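Local coordinates for methionine gamma-lyase (Trichomonas vaginalis, PDB 1E5E), which belongs to the Cys/Met metabolism family of pyridoxal-phosphate-dependent enzymes, of the aminotransferase-like clan, and assembles as a tetramer, at residues F35-C40 / G53-R58; V181-T186 / F198-V203; S268-K273 / L374-E379. All blocks are in the same frame, centred on the assembly; numbering follows the deposited sequence.

Contact 1: residues F35-C40 / G53-R58; sequences FVFDNC and GYIYTR. With PPJ (N-(hydroxy{3-hydroxy-2-methyl-5-[(phosphonooxy)methyl]pyridin-4-yl}methyl)norvaline), chain G.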
loop_
_atom_site.group_PDB
_atom_site.type_symbol
_atom_site.label_atom_id
_atom_site.label_comp_id
_atom_site.label_asym_id
_atom_site.label_seq_id
_atom_site.Cartn_x
_atom_site.Cartn_y
_atom_site.Cartn_z
ATOM N N PHE A 35 14.988 5.445 11.676
ATOM C CA PHE A 35 16.211 5.211 10.924
ATOM C C PHE A 35 17.335 4.843 11.862
ATOM O O PHE A 35 17.534 5.425 12.938
ATOM C CB PHE A 35 16.538 6.517 10.130
ATOM C CG PHE A 35 15.465 6.738 9.095
ATOM C CD1 PHE A 35 14.276 7.382 9.411
ATOM C CD2 PHE A 35 15.658 6.277 7.806
ATOM C CE1 PHE A 35 13.306 7.540 8.441
ATOM C CE2 PHE A 35 14.676 6.461 6.834
ATOM C CZ PHE A 35 13.466 7.089 7.147
ATOM N N VAL A 36 18.131 3.879 11.503
ATOM C CA VAL A 36 19.213 3.371 12.347
ATOM C C VAL A 36 20.491 4.157 12.215
ATOM O O VAL A 36 20.976 4.280 11.101
ATOM C CB VAL A 36 19.458 1.893 11.943
ATOM C CG1 VAL A 36 20.633 1.287 12.698
ATOM C CG2 VAL A 36 18.177 1.077 12.107
ATOM N N PHE A 37 21.073 4.580 13.314
ATOM C CA PHE A 37 22.337 5.303 13.251
ATOM C C PHE A 37 23.481 4.312 13.219
ATOM O O PHE A 37 23.437 3.318 13.935
ATOM C CB PHE A 37 22.502 6.201 14.470
ATOM C CG PHE A 37 21.421 7.234 14.615
ATOM C CD1 PHE A 37 21.062 8.059 13.568
ATOM C CD2 PHE A 37 20.731 7.317 15.808
ATOM C CE1 PHE A 37 20.056 9.005 13.713
ATOM C CE2 PHE A 37 19.740 8.288 15.973
ATOM C CZ PHE A 37 19.409 9.130 14.921
ATOM N N ASP A 38 24.507 4.586 12.426
ATOM C CA ASP A 38 25.751 3.805 12.447
ATOM C C ASP A 38 26.435 3.870 13.810
ATOM O O ASP A 38 27.057 2.882 14.215
ATOM C CB ASP A 38 26.721 4.403 11.410
ATOM C CG ASP A 38 26.138 4.153 10.021
ATOM O OD1 ASP A 38 25.439 3.137 9.812
ATOM O OD2 ASP A 38 26.381 4.984 9.129
ATOM N N ASN A 39 26.332 4.993 14.508
ATOM C CA ASN A 39 26.953 5.112 15.831
ATOM C C ASN A 39 26.315 6.289 16.564
ATOM O O ASN A 39 25.603 7.058 15.878
ATOM C CB ASN A 39 28.468 5.256 15.662
ATOM C CG ASN A 39 28.816 6.431 14.770
ATOM O OD1 ASN A 39 28.556 7.569 15.145
ATOM N ND2 ASN A 39 29.324 6.154 13.603
ATOM N N CYS A 40 26.497 6.430 17.873
ATOM C CA CYS A 40 25.871 7.529 18.590
ATOM C C CYS A 40 26.272 8.907 18.121
ATOM O O CYS A 40 25.439 9.828 18.177
ATOM C CB CYS A 40 26.193 7.506 20.094
ATOM S SG CYS A 40 25.571 6.026 20.886
ATOM N N GLY A 53 21.394 13.087 6.672
ATOM C CA GLY A 53 20.879 11.750 6.919
ATOM C C GLY A 53 19.560 11.851 7.699
ATOM O O GLY A 53 19.278 12.872 8.297
ATOM N N TYR A 54 18.856 10.737 7.843
ATOM C CA TYR A 54 17.534 10.658 8.436
ATOM C C TYR A 54 17.540 10.136 9.859
ATOM O O TYR A 54 18.516 9.583 10.408
ATOM C CB TYR A 54 16.588 9.819 7.549
ATOM C CG TYR A 54 16.367 10.521 6.216
ATOM C CD1 TYR A 54 15.328 11.438 6.098
ATOM C CD2 TYR A 54 17.192 10.333 5.121
ATOM C CE1 TYR A 54 15.103 12.146 4.935
ATOM C CE2 TYR A 54 16.964 11.005 3.921
ATOM C CZ TYR A 54 15.916 11.905 3.845
ATOM O OH TYR A 54 15.718 12.637 2.692
ATOM N N ILE A 55 16.437 10.433 10.532
ATOM C CA ILE A 55 16.256 10.131 11.954
ATOM C C ILE A 55 14.940 9.468 12.274
ATOM O O ILE A 55 14.865 8.471 12.986
ATOM C CB ILE A 55 16.190 11.474 12.771
ATOM C CG1 ILE A 55 17.457 12.289 12.570
ATOM C CG2 ILE A 55 15.984 11.144 14.253
ATOM C CD1 ILE A 55 17.545 13.640 13.276
ATOM N N TYR A 56 13.872 10.137 11.851
ATOM C CA TYR A 56 12.515 9.745 12.256
ATOM C C TYR A 56 11.534 10.385 11.278
ATOM O O TYR A 56 11.716 11.570 10.945
ATOM C CB TYR A 56 12.249 10.270 13.666
ATOM C CG TYR A 56 10.949 9.842 14.318
ATOM C CD1 TYR A 56 10.754 8.513 14.707
ATOM C CD2 TYR A 56 9.929 10.759 14.553
ATOM C CE1 TYR A 56 9.589 8.108 15.347
ATOM C CE2 TYR A 56 8.751 10.364 15.160
ATOM C CZ TYR A 56 8.598 9.042 15.572
ATOM O OH TYR A 56 7.454 8.694 16.265
ATOM N N THR A 57 10.537 9.651 10.819
ATOM C CA THR A 57 9.611 10.159 9.795
ATOM C C THR A 57 8.814 11.405 10.087
ATOM O O THR A 57 8.542 12.165 9.131
ATOM C CB THR A 57 8.731 8.970 9.305
ATOM O OG1 THR A 57 9.689 8.116 8.633
ATOM C CG2 THR A 57 7.604 9.375 8.366
ATOM N N ARG A 58 8.547 11.779 11.328
ATOM C CA ARG A 58 7.918 13.059 11.653
ATOM C C ARG A 58 8.919 14.159 11.256
ATOM O O ARG A 58 8.456 15.230 10.879
ATOM C CB ARG A 58 7.510 13.266 13.113
ATOM C CG ARG A 58 6.966 14.692 13.442
ATOM C CD ARG A 58 5.895 14.730 14.569
ATOM N NE ARG A 58 6.357 13.827 15.655
ATOM C CZ ARG A 58 7.386 14.101 16.442
ATOM N NH1 ARG A 58 8.043 15.252 16.333
ATOM N NH2 ARG A 58 7.761 13.207 17.339
HETATM N N1 PPJ G . 4.231 10.858 23.155
HETATM C C2 PPJ G . 5.248 10.065 23.539
HETATM C C6 PPJ G . 4.253 11.369 21.882
HETATM C C2A PPJ G . 5.337 9.575 24.875
HETATM C C3 PPJ G . 6.299 9.830 22.635
HETATM O O3 PPJ G . 7.222 9.050 23.170
HETATM C C4 PPJ G . 6.240 10.154 21.256
HETATM C C4A PPJ G . 7.134 9.432 20.344
HETATM C C5 PPJ G . 5.233 11.045 20.906
HETATM N N PPJ G . 8.451 9.752 20.725
HETATM C C5A PPJ G . 5.049 11.709 19.630
HETATM O OP4 PPJ G . 4.470 10.806 18.907
HETATM P P PPJ G . 4.924 10.902 17.356
HETATM O OP1 PPJ G . 4.033 9.800 16.649
HETATM O OP2 PPJ G . 6.459 10.718 17.218
HETATM O OP3 PPJ G . 4.516 12.350 16.803
HETATM C CA PPJ G . 9.552 9.226 20.100
HETATM C CB PPJ G . 10.003 9.917 18.892
HETATM C C PPJ G . 10.580 8.667 20.902
HETATM C CG PPJ G . 10.538 11.296 18.967
HETATM C CD PPJ G . 11.997 11.238 18.844
HETATM O O PPJ G . 10.744 9.040 22.139
HETATM O OXT PPJ G . 11.649 8.079 20.398
HETATM O O HOH W 1 16.638 7.178 14.874
#
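The ring of Phe35 carries Tyr54 CB over the centre of one face, 3.6 Å from the ring centroid and close to the ring normal, a CH-pi contact. At its edge, in plane, lies Ile55 O, and Thr57 OG1, hydrogen-bonded to Thr32 O, comes up to Phe35 CE1 at 3.7 Å. The side chains of Phe35 and Tyr54 lie side by side and point the same way, the ring planes turned 36° to each other, neither stacked nor edge-to-face; the tyrosine hydroxyl is held by Ser65. Phe37 meets Ile55 CG2 with its CZ, near the plane of the ring. Between the backbones, Phe35 N donates to Ile55 O at 3.3 Å from above the carbonyl plane, and one water donates to both Phe35 O and Ile55 O, so two donors grip the latter oxygen.

Beyond this packing, the same loop turns to the bound PPJ. One face of the Tyr56 ring takes PPJ CB, offset toward the rim, while its OH donates to OP2 at a modelled distance too short to be trusted in detail. Arg58 adds NE to OP3 at 2.6 Å and NH2 to OP2 at 2.8 Å, with OP2 in the guanidinium plane. PPJ is also hydrogen-bonded to Gly86 N and Met87 N of the second subunit, so two subunits build the site, consistent with the intersubunit phosphate pocket of this pyridoxal-phosphate family.

Contact 2: residues V181-T186 / F198-V203; sequences VIADNT and FGVDVV. With PPJ (N-(hydroxy{3-hydroxy-2-methyl-5-[(phosphonooxy)methyl]pyridin-4-yl}methyl)norvaline), chain C.
Val200 reaches across to Val181 and Ala183 with both of its methyl groups. Its CG1 lies anti to the backbone N (chi1 167°), which brings that methyl within 3.5 Å of Val181 O and 3.7 Å of Ala183 CB; CG2 meets Val181 CG1, the two valines crossing at about a right angle. Ile182 and Val202 form a second pair and lie side by side, pointing the same way, with Ile182 CG1 on Val202 CB. Val203 sends CG1 onto Asn185 CB at 3.5 Å, while the amide of Asn185 turns to Glu75 and the carbonyl of Thr193.

Asp201 behaves differently. With CG beside its own N (chi1 -65°), its carboxylate swings back to take Val181 N on the anti lone pair of OD2, an almost straight bond of 2.8 Å; the same oxygen also accepts from His174. In return Val181 O is gripped twice, by Asp201 N in the carbonyl plane and by Val202 N. Ala183 N then bonds Val202 O at 2.9 Å, continuing the parallel pairing.

At the C-terminal end of strand 180-184, Asp184 OD1 takes Thr186 N in an Asx turn. This bond probably helps to fix the rotation of the carboxylate, whose OD2 lies 2.6 Å from the pyridine N1 of the bound PPJ. An aspartate at the C-terminal end of a strand of the central sheet, facing the pyridine nitrogen, is a hallmark of the aminotransferase-like fold.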
loop_
_atom_site.group_PDB
_atom_site.type_symbol
_atom_site.label_atom_id
_atom_site.label_comp_id
_atom_site.label_asym_id
_atom_site.label_seq_id
_atom_site.Cartn_x
_atom_site.Cartn_y
_atom_site.Cartn_z
ATOM N N VAL A 181 3.967 37.335 1.825
ATOM C CA VAL A 181 2.801 37.116 0.971
ATOM C C VAL A 181 2.720 35.614 0.726
ATOM O O VAL A 181 3.667 35.014 0.207
ATOM C CB VAL A 181 2.871 37.883 -0.348
ATOM C CG1 VAL A 181 1.630 37.581 -1.194
ATOM C CG2 VAL A 181 2.941 39.379 0.025
ATOM N N ILE A 182 1.568 35.033 0.964
ATOM C CA ILE A 182 1.358 33.594 0.856
ATOM C C ILE A 182 0.273 33.353 -0.183
ATOM O O ILE A 182 -0.815 33.925 -0.008
ATOM C CB ILE A 182 0.964 32.977 2.215
ATOM C CG1 ILE A 182 2.046 33.213 3.284
ATOM C CG2 ILE A 182 0.695 31.481 2.053
ATOM C CD1 ILE A 182 1.673 32.755 4.694
ATOM N N ALA A 183 0.536 32.581 -1.220
ATOM C CA ALA A 183 -0.536 32.329 -2.213
ATOM C C ALA A 183 -0.955 30.865 -2.177
ATOM O O ALA A 183 -0.026 30.048 -2.092
ATOM C CB ALA A 183 0.002 32.684 -3.586
ATOM N N ASP A 184 -2.245 30.549 -2.147
ATOM C CA ASP A 184 -2.670 29.132 -2.215
ATOM C C ASP A 184 -2.901 28.835 -3.692
ATOM O O ASP A 184 -3.834 29.328 -4.336
ATOM C CB ASP A 184 -3.864 28.860 -1.314
ATOM C CG ASP A 184 -4.422 27.450 -1.424
ATOM O OD1 ASP A 184 -4.099 26.727 -2.384
ATOM O OD2 ASP A 184 -5.283 27.098 -0.585
ATOM N N ASN A 185 -1.987 28.075 -4.286
ATOM C CA ASN A 185 -1.895 27.790 -5.708
ATOM C C ASN A 185 -2.511 26.474 -6.116
ATOM O O ASN A 185 -2.214 25.976 -7.206
ATOM C CB ASN A 185 -0.403 27.835 -6.125
ATOM C CG ASN A 185 -0.175 28.005 -7.617
ATOM O OD1 ASN A 185 -0.972 28.698 -8.275
ATOM N ND2 ASN A 185 0.847 27.366 -8.208
ATOM N N THR A 186 -3.393 25.937 -5.282
ATOM C CA THR A 186 -4.055 24.668 -5.517
ATOM C C THR A 186 -4.825 24.607 -6.830
ATOM O O THR A 186 -4.652 23.666 -7.569
ATOM C CB THR A 186 -5.091 24.415 -4.395
ATOM O OG1 THR A 186 -4.445 24.367 -3.121
ATOM C CG2 THR A 186 -5.826 23.099 -4.618
ATOM N N PHE A 198 5.834 36.400 -9.377
ATOM C CA PHE A 198 5.172 37.655 -9.118
ATOM C C PHE A 198 5.549 38.325 -7.805
ATOM O O PHE A 198 5.000 39.412 -7.516
ATOM C CB PHE A 198 3.631 37.454 -9.207
ATOM C CG PHE A 198 3.356 36.918 -10.604
ATOM C CD1 PHE A 198 3.226 37.729 -11.706
ATOM C CD2 PHE A 198 3.258 35.550 -10.776
ATOM C CE1 PHE A 198 2.997 37.184 -12.961
ATOM C CE2 PHE A 198 3.030 34.999 -12.016
ATOM C CZ PHE A 198 2.896 35.810 -13.123
ATOM N N GLY A 199 6.460 37.737 -7.036
ATOM C CA GLY A 199 6.952 38.288 -5.792
ATOM C C GLY A 199 6.401 37.541 -4.572
ATOM O O GLY A 199 6.640 37.950 -3.430
ATOM N N VAL A 200 5.574 36.512 -4.760
ATOM C CA VAL A 200 4.977 35.787 -3.618
ATOM C C VAL A 200 6.062 35.139 -2.777
ATOM O O VAL A 200 7.040 34.683 -3.366
ATOM C CB VAL A 200 3.910 34.785 -4.089
ATOM C CG1 VAL A 200 3.479 33.779 -3.024
ATOM C CG2 VAL A 200 2.677 35.551 -4.569
ATOM N N ASP A 201 5.965 35.051 -1.443
ATOM C CA ASP A 201 7.088 34.469 -0.690
ATOM C C ASP A 201 6.910 32.960 -0.469
ATOM O O ASP A 201 7.888 32.222 -0.393
ATOM C CB ASP A 201 7.063 35.210 0.672
ATOM C CG ASP A 201 7.358 36.693 0.472
ATOM O OD1 ASP A 201 8.488 36.939 -0.008
ATOM O OD2 ASP A 201 6.550 37.605 0.764
ATOM N N VAL A 202 5.688 32.557 -0.132
ATOM C CA VAL A 202 5.328 31.205 0.221
ATOM C C VAL A 202 4.132 30.759 -0.629
ATOM O O VAL A 202 3.174 31.506 -0.825
ATOM C CB VAL A 202 4.894 31.050 1.703
ATOM C CG1 VAL A 202 4.800 29.581 2.074
ATOM C CG2 VAL A 202 5.819 31.742 2.694
ATOM N N VAL A 203 4.203 29.543 -1.164
ATOM C CA VAL A 203 3.139 28.978 -1.985
ATOM C C VAL A 203 2.663 27.701 -1.316
ATOM O O VAL A 203 3.475 26.832 -0.950
ATOM C CB VAL A 203 3.619 28.652 -3.427
ATOM C CG1 VAL A 203 2.500 27.979 -4.244
ATOM C CG2 VAL A 203 4.134 29.906 -4.140
HETATM N N1 PPJ C . -6.804 24.997 -0.202
HETATM C C2 PPJ C . -7.713 24.955 -1.199
HETATM C C6 PPJ C . -6.920 24.182 0.885
HETATM C C2A PPJ C . -7.956 25.986 -2.122
HETATM C C3 PPJ C . -8.655 23.908 -1.128
HETATM O O3 PPJ C . -9.605 23.968 -2.023
HETATM C C4 PPJ C . -8.648 22.937 -0.122
HETATM C C4A PPJ C . -9.656 21.928 -0.147
HETATM C C5 PPJ C . -7.799 23.091 0.974
HETATM N N PPJ C . -10.856 22.086 -0.737
HETATM C C5A PPJ C . -7.576 22.089 1.974
HETATM O OP4 PPJ C . -6.878 21.129 1.464
HETATM P P PPJ C . -7.159 19.723 2.159
HETATM O OP1 PPJ C . -6.134 18.720 1.463
HETATM O OP2 PPJ C . -8.643 19.317 1.908
HETATM O OP3 PPJ C . -6.881 19.773 3.726
HETATM C CA PPJ C . -11.799 21.109 -0.855
HETATM C CB PPJ C . -12.158 20.234 0.271
HETATM C C PPJ C . -12.957 21.524 -1.580
HETATM C CG PPJ C . -12.863 20.736 1.479
HETATM C CD PPJ C . -14.269 20.374 1.383
HETATM O O PPJ C . -13.012 22.749 -1.962
HETATM O OXT PPJ C . -13.682 20.669 -2.250
#

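Contact 3: residues S268-K273 / L374-E379; sequences SENAMK and LSVGIE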
loop_
_atom_site.group_PDB
_atom_site.type_symbol
_atom_site.label_atom_id
_atom_site.label_comp_id
_atom_site.label_asym_id
_atom_site.label_seq_id
_atom_site.Cartn_x
_atom_site.Cartn_y
_atom_site.Cartn_z
ATOM N N SER A 268 -7.839 21.383 -18.921
ATOM C CA SER A 268 -8.013 22.770 -19.339
ATOM C C SER A 268 -8.743 22.854 -20.687
ATOM O O SER A 268 -9.701 23.618 -20.890
ATOM C CB SER A 268 -6.620 23.427 -19.436
ATOM O OG SER A 268 -6.101 23.595 -18.071
ATOM N N GLU A 269 -8.334 22.001 -21.630
ATOM C CA GLU A 269 -8.917 21.924 -22.945
ATOM C C GLU A 269 -10.390 21.503 -22.838
ATOM O O GLU A 269 -11.227 22.195 -23.423
ATOM C CB GLU A 269 -8.215 20.939 -23.880
ATOM C CG GLU A 269 -6.818 21.355 -24.227
ATOM C CD GLU A 269 -5.893 20.260 -24.730
ATOM O OE1 GLU A 269 -4.755 20.605 -25.147
ATOM O OE2 GLU A 269 -6.176 19.043 -24.598
ATOM N N ASN A 270 -10.663 20.508 -21.995
ATOM C CA ASN A 270 -12.030 20.103 -21.780
ATOM C C ASN A 270 -12.857 21.229 -21.154
ATOM O O ASN A 270 -14.017 21.447 -21.515
ATOM C CB ASN A 270 -12.144 18.869 -20.881
ATOM C CG ASN A 270 -11.940 17.543 -21.558
ATOM O OD1 ASN A 270 -11.991 17.412 -22.789
ATOM N ND2 ASN A 270 -11.762 16.509 -20.731
ATOM N N ALA A 271 -12.273 21.881 -20.165
ATOM C CA ALA A 271 -12.944 22.928 -19.427
ATOM C C ALA A 271 -13.320 24.102 -20.349
ATOM O O ALA A 271 -14.447 24.569 -20.289
ATOM C CB ALA A 271 -12.098 23.478 -18.262
ATOM N N MET A 272 -12.414 24.479 -21.253
ATOM C CA MET A 272 -12.790 25.552 -22.189
ATOM C C MET A 272 -14.042 25.103 -22.948
ATOM O O MET A 272 -14.976 25.917 -23.062
ATOM C CB MET A 272 -11.662 25.927 -23.138
ATOM C CG MET A 272 -11.994 27.071 -24.099
ATOM S SD MET A 272 -12.453 28.620 -23.279
ATOM C CE MET A 272 -10.888 29.330 -22.858
ATOM N N LYS A 273 -14.124 23.856 -23.440
ATOM C CA LYS A 273 -15.306 23.462 -24.197
ATOM C C LYS A 273 -16.561 23.445 -23.328
ATOM O O LYS A 273 -17.610 23.942 -23.755
ATOM C CB LYS A 273 -15.173 22.068 -24.843
ATOM C CG LYS A 273 -14.070 22.038 -25.889
ATOM C CD LYS A 273 -13.631 20.640 -26.257
ATOM C CE LYS A 273 -12.547 20.717 -27.363
ATOM N NZ LYS A 273 -12.078 19.314 -27.585
ATOM N N LEU A 374 -17.561 23.372 -10.483
ATOM C CA LEU A 374 -17.289 22.198 -11.288
ATOM C C LEU A 374 -15.777 22.072 -11.451
ATOM O O LEU A 374 -15.197 23.112 -11.751
ATOM C CB LEU A 374 -17.930 22.306 -12.668
ATOM C CG LEU A 374 -17.612 21.294 -13.758
ATOM C CD1 LEU A 374 -18.156 19.895 -13.448
ATOM C CD2 LEU A 374 -18.184 21.812 -15.094
ATOM N N SER A 375 -15.265 20.847 -11.395
ATOM C CA SER A 375 -13.869 20.590 -11.605
ATOM C C SER A 375 -13.850 19.567 -12.744
ATOM O O SER A 375 -14.497 18.553 -12.553
ATOM C CB SER A 375 -13.165 19.926 -10.390
ATOM O OG SER A 375 -11.756 19.911 -10.674
ATOM N N VAL A 376 -13.388 19.953 -13.910
ATOM C CA VAL A 376 -13.549 19.089 -15.079
ATOM C C VAL A 376 -12.378 18.101 -15.113
ATOM O O VAL A 376 -11.237 18.553 -14.964
ATOM C CB VAL A 376 -13.524 19.960 -16.350
ATOM C CG1 VAL A 376 -13.501 19.164 -17.640
ATOM C CG2 VAL A 376 -14.740 20.894 -16.334
ATOM N N GLY A 377 -12.644 16.861 -15.441
ATOM C CA GLY A 377 -11.636 15.820 -15.562
ATOM C C GLY A 377 -11.299 15.512 -17.033
ATOM O O GLY A 377 -11.465 16.379 -17.886
ATOM N N ILE A 378 -10.848 14.284 -17.318
ATOM C CA ILE A 378 -10.371 13.921 -18.631
ATOM C C ILE A 378 -11.279 12.980 -19.420
ATOM O O ILE A 378 -10.855 12.378 -20.414
ATOM C CB ILE A 378 -8.952 13.316 -18.559
ATOM C CG1 ILE A 378 -9.023 12.056 -17.661
ATOM C CG2 ILE A 378 -7.982 14.357 -17.975
ATOM C CD1 ILE A 378 -7.618 11.516 -17.375
ATOM N N GLU A 379 -12.547 12.962 -19.095
ATOM C CA GLU A 379 -13.538 12.258 -19.898
ATOM C C GLU A 379 -13.672 12.928 -21.278
ATOM O O GLU A 379 -13.175 14.029 -21.505
ATOM C CB GLU A 379 -14.920 12.341 -19.231
ATOM C CG GLU A 379 -14.946 11.743 -17.841
ATOM C CD GLU A 379 -14.840 12.703 -16.690
ATOM O OE1 GLU A 379 -14.336 13.827 -16.915
ATOM O OE2 GLU A 379 -15.210 12.346 -15.532
#
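Asn270 and Ala271, on helix 260-279, pack against Val376 and the loop that follows strand 371-375, in a helix-on-sheet layer of the smaller C-terminal domain found in this family of pyridoxal-phosphate enzymes. The side chain of Asn270 does most of the work. Its CB rests on Val376 CG1 at 3.5 Å, an apolar touch at the root of a polar residue. CG comes next, anti to the carbonyl carbon (chi1 -82°), a rotation that turns the amide toward the loop; CG itself faces Glu379 O and Gly377 O without touching either closely. OD1 approaches Glu379 O no closer than 3.8 Å. The tip, ND2, serves both carbonyls and thereby ties together the two ends of a short turn around Ile378, whose CA is 3.6 Å from the same nitrogen.

Val376 points at the helix with both methyls. CG1, anti to its backbone N, fits against Asn270 CB and the backbone N of Ala271, whereas CG2 faces Ala271 CB at 4.2 Å. The backbone of Val376 is bonded on the sheet side to Ser310, so the valine bridges from strand to helix.

The carboxylate of Glu379 takes no part in the grip on Asn270: OE1 goes to Ser344 and OE2 to His14 of the fourth subunit. The two bonds of ND2 differ in quality. From Asn270 ND2, Gly377 O is 2.9 Å away, in the amide plane and met on a lone pair, with an N-H...O angle of 162°; Glu379 O, 3.0 Å from Asn270 ND2, sits 36° out of that plane and its bond is markedly bent.

In the fold
From the N terminus, contact 1 comes first: 35-40 and 53-58 close a loop round helix 40-47 on an arm that reaches a neighbouring subunit. Contact 2 follows, pairing strand 180-184 with strand 202-206 in the seven-stranded sheet across an irregular connection of eleven residues. Contact 3 makes the longest closure, bringing helix 260-279 back to the end of strand 371-375 after a hundred residues. The three neither nest nor cross. Contacts 1 and 3 lie on opposite sides of the chain's centre, their centres about 45 Å apart, whereas contacts 2 and 3 come within about 9 Å at their nearest atoms.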